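Local coordinates for protein actinorhodin polyketide putative beta-ketoacyl synthase 2 (PDB 1TQY) that serves as the chain length factor of the actinorhodin polyketide synthase and probably belongs to the ketosynthase machinery that builds the polyketide chain, at residues Gln75-Asp88 / Ala142-His156. Residues are numbered along the deposited sequence; the frame is centred on the assembly and turned at random.
Sequences QTDPSTRLALTAAD and AWFYAVNTGQISIRH
Thr-80 and Asn-148 meet where two helices of the thiolase-like fold, 78-88 and 147-156, pack at 42° with their axes 9.7 Å apart. Thr-80 OG1 donates to Asn-148 OD1 (2.6 Å) in the plane of the carbonyl, while the Ala-83 methyl lies against the amide carbon. A water that accepts from Asp-77 N donates to Thr-80 OG1 and Ala-142 O, and a second water joins Asn-148 ND2 to Ser-79 OG.

From the loop ahead of helix 78-88, Gln-75 reaches Gln-151, which bends at chi2 (-73°); its OE1 accepts from Gln-75 NE2 (2.8 Å) on a lone pair. The amide planes are turned 52° apart, and a water bridges the two NE2 atoms. Further along, Ile-152 CD1 rests on Ala-87 CB (3.9 Å) and Leu-84 CD2 lies over the Gln-151 backbone. At the far end, one water links Leu-84 O, Arg-155 NH1 and His-156 NE2, whereas Asp-88 OD1 stays 4.5 Å from Arg-155 NH1, too far for a salt bridge.

Behind this first shell, Asp-77 N-caps its helix through Ser-79 N and binds Phe-119 N with OD1. Thr-80, Asn-148, Gln-75 and Gln-151 are thus bonded directly and through waters, while Leu-84, Ala-87 and Ile-152 pack together between the polar ends.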
ATOM      1  N   GLN B  75      20.999  -0.779  -5.973  1.00 27.41           N
ATOM      2  CA  GLN B  75      19.711  -1.368  -5.614  1.00 27.96           C
ATOM      3  C   GLN B  75      18.517  -0.422  -5.558  1.00 28.35           C
ATOM      4  O   GLN B  75      17.419  -0.833  -5.181  1.00 30.07           O
ATOM      5  CB  GLN B  75      19.837  -2.072  -4.255  1.00 27.00           C
ATOM      6  CG  GLN B  75      20.202  -1.131  -3.100  1.00 28.48           C
ATOM      7  CD  GLN B  75      20.213  -1.816  -1.746  1.00 30.58           C
ATOM      8  OE1 GLN B  75      21.144  -2.545  -1.412  1.00 29.45           O
ATOM      9  NE2 GLN B  75      19.173  -1.584  -0.959  1.00 29.23           N
ATOM     10  N   THR B  76      18.710   0.829  -5.946  1.00 27.47           N
ATOM     11  CA  THR B  76      17.618   1.782  -5.892  1.00 26.27           C
ATOM     12  C   THR B  76      17.179   2.351  -7.233  1.00 26.81           C
ATOM     13  O   THR B  76      17.991   2.641  -8.119  1.00 24.79           O
ATOM     14  CB  THR B  76      17.967   2.939  -4.952  1.00 26.00           C
ATOM     15  OG1 THR B  76      19.233   3.489  -5.331  1.00 26.33           O
ATOM     16  CG2 THR B  76      18.035   2.443  -3.516  1.00 24.65           C
ATOM     17  N   ASP B  77      15.864   2.493  -7.355  1.00 27.43           N
ATOM     18  CA  ASP B  77      15.212   3.035  -8.538  1.00 26.77           C
ATOM     19  C   ASP B  77      15.290   4.553  -8.418  1.00 26.44           C
ATOM     20  O   ASP B  77      15.523   5.079  -7.326  1.00 26.35           O
ATOM     21  CB  ASP B  77      13.736   2.605  -8.532  1.00 26.46           C
ATOM     22  CG  ASP B  77      12.952   3.150  -9.724  1.00 27.60           C
ATOM     23  OD1 ASP B  77      13.078   2.565 -10.820  1.00 28.35           O
ATOM     24  OD2 ASP B  77      12.232   4.167  -9.560  1.00 24.74           O
ATOM     25  N   PRO B  78      15.100   5.280  -9.529  1.00 25.10           N
ATOM     26  CA  PRO B  78      15.164   6.739  -9.414  1.00 24.02           C
ATOM     27  C   PRO B  78      14.202   7.269  -8.355  1.00 22.75           C
ATOM     28  O   PRO B  78      14.553   8.163  -7.573  1.00 20.79           O
ATOM     29  CB  PRO B  78      14.785   7.214 -10.807  1.00 25.33           C
ATOM     30  CG  PRO B  78      15.398   6.178 -11.670  1.00 27.54           C
ATOM     31  CD  PRO B  78      15.087   4.868 -10.942  1.00 25.74           C
ATOM     32  N   SER B  79      12.991   6.727  -8.330  1.00 21.84           N
ATOM     33  CA  SER B  79      11.995   7.170  -7.346  1.00 24.45           C
ATOM     34  C   SER B  79      12.494   7.003  -5.905  1.00 23.34           C
ATOM     35  O   SER B  79      12.324   7.897  -5.078  1.00 25.43           O
ATOM     36  CB  SER B  79      10.684   6.388  -7.508  1.00 23.75           C
ATOM     37  OG  SER B  79      10.884   5.016  -7.233  1.00 24.11           O
ATOM     38  N   THR B  80      13.108   5.864  -5.603  1.00 23.32           N
ATOM     39  CA  THR B  80      13.585   5.629  -4.244  1.00 22.35           C
ATOM     40  C   THR B  80      14.728   6.559  -3.821  1.00 23.47           C
ATOM     41  O   THR B  80      14.809   6.998  -2.665  1.00 23.41           O
ATOM     42  CB  THR B  80      14.001   4.165  -4.070  1.00 22.86           C
ATOM     43  OG1 THR B  80      12.871   3.326  -4.343  1.00 22.03           O
ATOM     44  CG2 THR B  80      14.487   3.910  -2.644  1.00 23.24           C
ATOM     45  N   ARG B  81      15.604   6.878  -4.766  1.00 23.41           N
ATOM     46  CA  ARG B  81      16.727   7.763  -4.472  1.00 24.05           C
ATOM     47  C   ARG B  81      16.223   9.153  -4.125  1.00 24.70           C
ATOM     48  O   ARG B  81      16.757   9.830  -3.238  1.00 23.76           O
ATOM     49  CB  ARG B  81      17.674   7.828  -5.666  1.00 24.66           C
ATOM     50  CG  ARG B  81      18.257   6.479  -6.007  1.00 23.95           C
ATOM     51  CD  ARG B  81      19.029   6.579  -7.285  1.00 23.13           C
ATOM     52  NE  ARG B  81      19.681   5.332  -7.674  1.00 23.44           N
ATOM     53  CZ  ARG B  81      20.422   5.220  -8.770  1.00 23.96           C
ATOM     54  NH1 ARG B  81      20.589   6.279  -9.561  1.00 25.06           N
ATOM     55  NH2 ARG B  81      20.993   4.066  -9.074  1.00 22.17           N
ATOM     56  N   LEU B  82      15.183   9.577  -4.831  1.00 24.27           N
ATOM     57  CA  LEU B  82      14.581  10.875  -4.580  1.00 24.29           C
ATOM     58  C   LEU B  82      13.913  10.873  -3.202  1.00 23.16           C
ATOM     59  O   LEU B  82      14.046  11.832  -2.444  1.00 25.37           O
ATOM     60  CB  LEU B  82      13.563  11.192  -5.681  1.00 24.14           C
ATOM     61  CG  LEU B  82      14.216  11.488  -7.032  1.00 24.28           C
ATOM     62  CD1 LEU B  82      13.226  11.285  -8.165  1.00 25.66           C
ATOM     63  CD2 LEU B  82      14.756  12.892  -7.023  1.00 22.53           C
ATOM     64  N   ALA B  83      13.221   9.784  -2.878  1.00 22.44           N
ATOM     65  CA  ALA B  83      12.540   9.645  -1.595  1.00 21.34           C
ATOM     66  C   ALA B  83      13.528   9.640  -0.430  1.00 22.33           C
ATOM     67  O   ALA B  83      13.255  10.220   0.616  1.00 22.91           O
ATOM     68  CB  ALA B  83      11.715   8.355  -1.582  1.00 19.88           C
ATOM     69  N   LEU B  84      14.662   8.968  -0.602  1.00 21.47           N
ATOM     70  CA  LEU B  84      15.670   8.912   0.453  1.00 23.46           C
ATOM     71  C   LEU B  84      16.283  10.301   0.634  1.00 23.99           C
ATOM     72  O   LEU B  84      16.561  10.716   1.752  1.00 26.24           O
ATOM     73  CB  LEU B  84      16.773   7.899   0.101  1.00 22.76           C
ATOM     74  CG  LEU B  84      16.438   6.396   0.144  1.00 23.53           C
ATOM     75  CD1 LEU B  84      17.540   5.593  -0.536  1.00 25.16           C
ATOM     76  CD2 LEU B  84      16.276   5.952   1.596  1.00 20.40           C
ATOM     77  N   THR B  85      16.478  11.021  -0.465  1.00 23.76           N
ATOM     78  CA  THR B  85      17.064  12.349  -0.391  1.00 23.80           C
ATOM     79  C   THR B  85      16.096  13.269   0.318  1.00 24.46           C
ATOM     80  O   THR B  85      16.474  14.052   1.196  1.00 25.70           O
ATOM     81  CB  THR B  85      17.338  12.902  -1.786  1.00 24.03           C
ATOM     82  OG1 THR B  85      18.197  12.000  -2.488  1.00 23.94           O
ATOM     83  CG2 THR B  85      17.982  14.270  -1.703  1.00 21.24           C
ATOM     84  N   ALA B  86      14.833  13.156  -0.077  1.00 25.44           N
ATOM     85  CA  ALA B  86      13.757  13.942   0.507  1.00 25.27           C
ATOM     86  C   ALA B  86      13.669  13.629   1.996  1.00 23.75           C
ATOM     87  O   ALA B  86      13.658  14.538   2.825  1.00 24.63           O
ATOM     88  CB  ALA B  86      12.439  13.599  -0.181  1.00 25.18           C
ATOM     89  N   ALA B  87      13.619  12.341   2.329  1.00 23.58           N
ATOM     90  CA  ALA B  87      13.516  11.924   3.721  1.00 22.81           C
ATOM     91  C   ALA B  87      14.648  12.480   4.580  1.00 24.37           C
ATOM     92  O   ALA B  87      14.405  13.011   5.660  1.00 23.30           O
ATOM     93  CB  ALA B  87      13.474  10.401   3.814  1.00 23.13           C
ATOM     94  N   ASP B  88      15.881  12.367   4.102  1.00 26.50           N
ATOM     95  CA  ASP B  88      17.018  12.866   4.873  1.00 28.54           C
ATOM     96  C   ASP B  88      16.883  14.361   5.145  1.00 28.85           C
ATOM     97  O   ASP B  88      17.038  14.810   6.289  1.00 27.88           O
ATOM     98  CB  ASP B  88      18.330  12.576   4.140  1.00 30.37           C
ATOM     99  CG  ASP B  88      19.544  13.064   4.909  1.00 34.76           C
ATOM    100  OD1 ASP B  88      19.803  12.542   6.018  1.00 36.34           O
ATOM    101  OD2 ASP B  88      20.242  13.975   4.405  1.00 36.70           O
ATOM    102  N   ALA B 142      13.595  -3.785  -5.212  1.00 24.91           N
ATOM    103  CA  ALA B 142      13.751  -2.445  -5.783  1.00 24.36           C
ATOM    104  C   ALA B 142      12.479  -1.946  -6.449  1.00 23.50           C
ATOM    105  O   ALA B 142      12.302  -0.745  -6.623  1.00 21.58           O
ATOM    106  CB  ALA B 142      14.887  -2.440  -6.784  1.00 23.37           C
ATOM    107  N   TRP B 143      11.592  -2.866  -6.809  1.00 23.70           N
ATOM    108  CA  TRP B 143      10.348  -2.510  -7.485  1.00 24.43           C
ATOM    109  C   TRP B 143       9.083  -2.433  -6.621  1.00 24.86           C
ATOM    110  O   TRP B 143       8.327  -1.474  -6.739  1.00 22.06           O
ATOM    111  CB  TRP B 143      10.088  -3.505  -8.616  1.00 27.40           C
ATOM    112  CG  TRP B 143       8.689  -3.423  -9.179  1.00 30.69           C
ATOM    113  CD1 TRP B 143       8.132  -2.362  -9.837  1.00 30.82           C
ATOM    114  CD2 TRP B 143       7.661  -4.420  -9.082  1.00 30.77           C
ATOM    115  NE1 TRP B 143       6.822  -2.637 -10.152  1.00 32.12           N
ATOM    116  CE2 TRP B 143       6.508  -3.892  -9.700  1.00 31.64           C
ATOM    117  CE3 TRP B 143       7.603  -5.707  -8.531  1.00 33.44           C
ATOM    118  CZ2 TRP B 143       5.305  -4.602  -9.783  1.00 32.71           C
ATOM    119  CZ3 TRP B 143       6.407  -6.417  -8.613  1.00 34.00           C
ATOM    120  CH2 TRP B 143       5.273  -5.858  -9.236  1.00 34.54           C
ATOM    121  N   PHE B 144       8.855  -3.444  -5.778  1.00 24.87           N
ATOM    122  CA  PHE B 144       7.640  -3.510  -4.968  1.00 24.85           C
ATOM    123  C   PHE B 144       7.247  -2.183  -4.315  1.00 23.55           C
ATOM    124  O   PHE B 144       8.099  -1.332  -4.016  1.00 22.23           O
ATOM    125  CB  PHE B 144       7.685  -4.711  -3.971  1.00 28.01           C
ATOM    126  CG  PHE B 144       8.437  -4.465  -2.674  1.00 32.49           C
ATOM    127  CD1 PHE B 144       9.634  -3.753  -2.646  1.00 33.42           C
ATOM    128  CD2 PHE B 144       7.959  -5.017  -1.477  1.00 34.41           C
ATOM    129  CE1 PHE B 144      10.353  -3.591  -1.435  1.00 36.11           C
ATOM    130  CE2 PHE B 144       8.661  -4.867  -0.267  1.00 34.74           C
ATOM    131  CZ  PHE B 144       9.861  -4.152  -0.244  1.00 35.49           C
ATOM    132  N   TYR B 145       5.941  -1.995  -4.140  1.00 21.69           N
ATOM    133  CA  TYR B 145       5.403  -0.745  -3.614  1.00 21.60           C
ATOM    134  C   TYR B 145       5.890  -0.311  -2.243  1.00 21.78           C
ATOM    135  O   TYR B 145       5.966   0.877  -1.966  1.00 20.87           O
ATOM    136  CB  TYR B 145       3.878  -0.810  -3.684  1.00 20.57           C
ATOM    137  CG  TYR B 145       3.446  -1.138  -5.101  1.00 21.11           C
ATOM    138  CD1 TYR B 145       3.512  -0.176  -6.116  1.00 20.66           C
ATOM    139  CD2 TYR B 145       3.145  -2.452  -5.465  1.00 21.19           C
ATOM    140  CE1 TYR B 145       3.307  -0.522  -7.456  1.00 20.08           C
ATOM    141  CE2 TYR B 145       2.943  -2.807  -6.802  1.00 22.36           C
ATOM    142  CZ  TYR B 145       3.034  -1.834  -7.791  1.00 21.16           C
ATOM    143  OH  TYR B 145       2.910  -2.200  -9.111  1.00 22.83           O
ATOM    144  N   ALA B 146       6.247  -1.267  -1.392  1.00 21.02           N
ATOM    145  CA  ALA B 146       6.735  -0.936  -0.060  1.00 20.76           C
ATOM    146  C   ALA B 146       8.176  -0.419  -0.044  1.00 20.74           C
ATOM    147  O   ALA B 146       8.618   0.118   0.966  1.00 21.51           O
ATOM    148  CB  ALA B 146       6.638  -2.157   0.840  1.00 19.75           C
ATOM    149  N   VAL B 147       8.892  -0.554  -1.157  1.00 20.40           N
ATOM    150  CA  VAL B 147      10.304  -0.172  -1.204  1.00 21.05           C
ATOM    151  C   VAL B 147      10.732   1.096  -0.469  1.00 21.86           C
ATOM    152  O   VAL B 147      11.642   1.044   0.359  1.00 23.61           O
ATOM    153  CB  VAL B 147      10.858  -0.129  -2.680  1.00 19.81           C
ATOM    154  CG1 VAL B 147      10.169   0.972  -3.505  1.00 18.41           C
ATOM    155  CG2 VAL B 147      12.366   0.090  -2.649  1.00 17.78           C
ATOM    156  N   ASN B 148      10.077   2.221  -0.724  1.00 22.67           N
ATOM    157  CA  ASN B 148      10.486   3.451  -0.058  1.00 23.02           C
ATOM    158  C   ASN B 148      10.281   3.495   1.451  1.00 23.29           C
ATOM    159  O   ASN B 148      10.983   4.219   2.160  1.00 22.24           O
ATOM    160  CB  ASN B 148       9.834   4.647  -0.732  1.00 23.59           C
ATOM    161  CG  ASN B 148      10.137   4.680  -2.203  1.00 24.69           C
ATOM    162  OD1 ASN B 148      11.251   4.330  -2.614  1.00 23.45           O
ATOM    163  ND2 ASN B 148       9.165   5.081  -3.011  1.00 23.83           N
ATOM    164  N   THR B 149       9.331   2.723   1.959  1.00 23.82           N
ATOM    165  CA  THR B 149       9.134   2.713   3.402  1.00 23.27           C
ATOM    166  C   THR B 149      10.279   1.906   4.024  1.00 24.66           C
ATOM    167  O   THR B 149      10.939   2.362   4.960  1.00 24.94           O
ATOM    168  CB  THR B 149       7.771   2.100   3.787  1.00 22.63           C
ATOM    169  OG1 THR B 149       6.725   3.020   3.445  1.00 18.25           O
ATOM    170  CG2 THR B 149       7.708   1.824   5.275  1.00 21.49           C
ATOM    171  N   GLY B 150      10.528   0.726   3.470  1.00 23.35           N
ATOM    172  CA  GLY B 150      11.597  -0.116   3.968  1.00 25.03           C
ATOM    173  C   GLY B 150      12.986   0.500   3.881  1.00 25.44           C
ATOM    174  O   GLY B 150      13.800   0.311   4.785  1.00 26.43           O
ATOM    175  N   GLN B 151      13.274   1.225   2.803  1.00 25.00           N
ATOM    176  CA  GLN B 151      14.589   1.845   2.647  1.00 24.52           C
ATOM    177  C   GLN B 151      14.748   3.028   3.588  1.00 25.40           C
ATOM    178  O   GLN B 151      15.820   3.237   4.157  1.00 26.35           O
ATOM    179  CB  GLN B 151      14.821   2.300   1.198  1.00 23.84           C
ATOM    180  CG  GLN B 151      15.003   1.171   0.180  1.00 24.60           C
ATOM    181  CD  GLN B 151      16.349   0.448   0.293  1.00 26.69           C
ATOM    182  OE1 GLN B 151      16.717  -0.334  -0.587  1.00 25.63           O
ATOM    183  NE2 GLN B 151      17.082   0.707   1.372  1.00 22.85           N
ATOM    184  N   ILE B 152      13.691   3.818   3.757  1.00 24.17           N
ATOM    185  CA  ILE B 152      13.777   4.956   4.666  1.00 23.52           C
ATOM    186  C   ILE B 152      13.957   4.407   6.092  1.00 22.73           C
ATOM    187  O   ILE B 152      14.786   4.902   6.865  1.00 20.86           O
ATOM    188  CB  ILE B 152      12.511   5.838   4.554  1.00 23.19           C
ATOM    189  CG1 ILE B 152      12.521   6.555   3.190  1.00 24.07           C
ATOM    190  CG2 ILE B 152      12.459   6.840   5.682  1.00 19.04           C
ATOM    191  CD1 ILE B 152      11.263   7.349   2.882  1.00 24.97           C
ATOM    192  N   SER B 153      13.202   3.361   6.413  1.00 22.98           N
ATOM    193  CA  SER B 153      13.256   2.708   7.727  1.00 24.78           C
ATOM    194  C   SER B 153      14.672   2.247   8.089  1.00 25.55           C
ATOM    195  O   SER B 153      15.196   2.570   9.158  1.00 26.10           O
ATOM    196  CB  SER B 153      12.308   1.502   7.736  1.00 24.28           C
ATOM    197  OG  SER B 153      12.651   0.575   8.752  1.00 26.83           O
ATOM    198  N   ILE B 154      15.272   1.479   7.188  1.00 26.65           N
ATOM    199  CA  ILE B 154      16.616   0.945   7.373  1.00 27.84           C
ATOM    200  C   ILE B 154      17.686   2.026   7.472  1.00 27.85           C
ATOM    201  O   ILE B 154      18.586   1.948   8.309  1.00 27.51           O
ATOM    202  CB  ILE B 154      16.986   0.012   6.204  1.00 26.98           C
ATOM    203  CG1 ILE B 154      16.058  -1.197   6.205  1.00 26.77           C
ATOM    204  CG2 ILE B 154      18.444  -0.433   6.312  1.00 28.85           C
ATOM    205  CD1 ILE B 154      16.259  -2.097   5.033  1.00 23.82           C
ATOM    206  N   ARG B 155      17.589   3.038   6.621  1.00 27.14           N
ATOM    207  CA  ARG B 155      18.589   4.081   6.631  1.00 28.68           C
ATOM    208  C   ARG B 155      18.590   4.930   7.892  1.00 29.35           C
ATOM    209  O   ARG B 155      19.624   5.478   8.266  1.00 29.25           O
ATOM    210  CB  ARG B 155      18.434   5.001   5.421  1.00 30.00           C
ATOM    211  CG  ARG B 155      19.731   5.710   5.095  1.00 33.74           C
ATOM    212  CD  ARG B 155      19.493   6.949   4.287  1.00 37.42           C
ATOM    213  NE  ARG B 155      20.734   7.576   3.853  1.00 38.95           N
ATOM    214  CZ  ARG B 155      20.776   8.719   3.180  1.00 42.29           C
ATOM    215  NH1 ARG B 155      19.648   9.347   2.877  1.00 40.52           N
ATOM    216  NH2 ARG B 155      21.940   9.232   2.806  1.00 43.07           N
ATOM    217  N   HIS B 156      17.450   5.053   8.559  1.00 29.74           N
ATOM    218  CA  HIS B 156      17.421   5.882   9.752  1.00 28.97           C
ATOM    219  C   HIS B 156      17.207   5.101  11.039  1.00 28.48           C
ATOM    220  O   HIS B 156      17.123   5.680  12.121  1.00 29.05           O
ATOM    221  CB  HIS B 156      16.368   6.976   9.572  1.00 28.45           C
ATOM    222  CG  HIS B 156      16.611   7.823   8.363  1.00 27.80           C
ATOM    223  ND1 HIS B 156      17.619   8.762   8.303  1.00 27.68           N
ATOM    224  CD2 HIS B 156      16.044   7.804   7.133  1.00 27.95           C
ATOM    225  CE1 HIS B 156      17.665   9.282   7.089  1.00 26.69           C
ATOM    226  NE2 HIS B 156      16.720   8.718   6.359  1.00 27.09           N
TER
HETATM  227  O   HOH W   1      15.266  -0.392  -3.387  1.00 24.31           O
HETATM  228  O   HOH W   2      19.043  -1.237   1.622  1.00 33.65           O
HETATM  229  O   HOH W   3      14.002   1.009  -5.705  1.00 22.07           O
HETATM  230  O   HOH W   4       8.904   3.982  -5.884  1.00 29.77           O
HETATM  231  O   HOH W   5      16.999   9.222   3.673  1.00 25.53           O